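Local coordinates for putative two-component sensor histidine kinase protein (Sinorhizobium meliloti, PDB 3HCY) that probably works as a sensor histidine kinase that phosphorylates a protein histidine with ATP, this chain being its GAF domain, at residues 13-16 / 20-23. Numbering follows the deposited sequence.
Sequences DAIQ and NCDR
The C-terminal end of helix 5-19, where the chain turns off into the first strand of the GAF domain sheet, is closed by Gln16 and Asn20. Asn20 N donates to Gln16 O over 3.1 Å, with an angle of 143° at the hydrogen. The donor lies above the carbonyl plane, 45° out of it, rather than on a lone pair. Asn20 breaks the helix with a positive phi, and this turns the chain away from the helix axis while its N-H still completes an i to i+4 bond. One residue on, the SG of Cys21 meets the CG2 methyl of Ile15 at 3.8 Å, an apolar contact of single atoms. That methyl is the branch of Ile15 lying anti to the backbone N; with chi1 of 48°, Cys21 SG lies between its own N and carbonyl carbon, the position from which it meets that methyl. Both side chains also touch strand 104-112, Ile15 on Phe108 and Cys21 on Thr110 and Tyr112, so the pair lies between helix and sheet. Beyond it, backbone bonds from Asp22 and Arg23 to the single residue Tyr111 make a classic beta bulge at the start of strand 23-29, in the helix-to-strand connection of the GAF fold.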
loop_
_atom_site.group_PDB
_atom_site.type_symbol
_atom_site.label_atom_id
_atom_site.label_comp_id
_atom_site.label_asym_id
_atom_site.label_seq_id
_atom_site.Cartn_x
_atom_site.Cartn_y
_atom_site.Cartn_z
ATOM N N ASP A 13 6.127 -7.159 3.617
ATOM C CA ASP A 13 6.256 -6.565 4.945
ATOM C C ASP A 13 4.925 -5.974 5.427
ATOM O O ASP A 13 4.506 -6.246 6.564
ATOM C CB ASP A 13 7.318 -5.477 5.013
ATOM C CG ASP A 13 8.696 -5.999 4.795
ATOM O OD1 ASP A 13 9.016 -7.155 5.073
ATOM O OD2 ASP A 13 9.522 -5.234 4.321
ATOM N N ALA A 14 4.274 -5.189 4.574
ATOM C CA ALA A 14 3.020 -4.593 4.986
ATOM C C ALA A 14 1.995 -5.710 5.176
ATOM O O ALA A 14 1.241 -5.656 6.109
ATOM C CB ALA A 14 2.512 -3.544 3.981
ATOM N N ILE A 15 1.967 -6.719 4.315
ATOM C CA ILE A 15 0.954 -7.751 4.478
ATOM C C ILE A 15 1.031 -8.390 5.869
ATOM O O ILE A 15 -0.002 -8.588 6.510
ATOM C CB ILE A 15 1.018 -8.857 3.423
ATOM C CG1 ILE A 15 0.349 -8.389 2.118
ATOM C CG2 ILE A 15 0.285 -10.060 3.915
ATOM C CD1 ILE A 15 1.188 -8.714 0.761
ATOM N N GLN A 16 2.256 -8.663 6.318
ATOM C CA GLN A 16 2.506 -9.326 7.594
ATOM C C GLN A 16 2.112 -8.489 8.793
ATOM O O GLN A 16 1.503 -8.995 9.749
ATOM C CB GLN A 16 3.995 -9.679 7.714
ATOM C CG GLN A 16 4.455 -10.778 6.684
ATOM C CD GLN A 16 5.966 -11.076 6.759
ATOM O OE1 GLN A 16 6.737 -10.212 7.191
ATOM N NE2 GLN A 16 6.386 -12.279 6.339
ATOM N N ASN A 20 -1.354 -10.105 9.920
ATOM C CA ASN A 20 -1.154 -11.307 10.757
ATOM C C ASN A 20 -1.731 -12.713 10.213
ATOM O O ASN A 20 -2.510 -13.425 10.884
ATOM C CB ASN A 20 -1.717 -11.068 12.167
ATOM C CG ASN A 20 -1.396 -12.230 13.096
ATOM O OD1 ASN A 20 -1.092 -13.360 12.644
ATOM N ND2 ASN A 20 -1.368 -11.937 14.416
ATOM N N CYS A 21 -1.341 -13.077 8.990
ATOM C CA CYS A 21 -1.613 -14.364 8.408
ATOM C C CYS A 21 -0.291 -15.111 8.472
ATOM O O CYS A 21 0.696 -14.583 8.977
ATOM C CB CYS A 21 -2.086 -14.180 6.957
ATOM S SG CYS A 21 -1.030 -13.030 5.932
ATOM N N ASP A 22 -0.262 -16.322 7.936
ATOM C CA ASP A 22 0.828 -17.240 8.177
ATOM C C ASP A 22 1.944 -17.242 7.137
ATOM O O ASP A 22 3.099 -17.586 7.447
ATOM C CB ASP A 22 0.217 -18.630 8.308
ATOM C CG ASP A 22 -0.545 -18.773 9.576
ATOM O OD1 ASP A 22 -0.395 -17.941 10.495
ATOM O OD2 ASP A 22 -1.318 -19.756 9.632
ATOM N N ARG A 23 1.529 -16.940 5.902
ATOM C CA ARG A 23 2.362 -16.928 4.725
ATOM C C ARG A 23 1.618 -16.034 3.758
ATOM O O ARG A 23 0.407 -15.821 3.935
ATOM C CB ARG A 23 2.522 -18.321 4.089
ATOM C CG ARG A 23 2.354 -19.546 4.979
ATOM C CD ARG A 23 2.231 -20.791 4.134
ATOM N NE ARG A 23 1.961 -22.010 4.892
ATOM C CZ ARG A 23 2.663 -23.148 4.784
ATOM N NH1 ARG A 23 3.696 -23.240 3.938
ATOM N NH2 ARG A 23 2.335 -24.227 5.521
#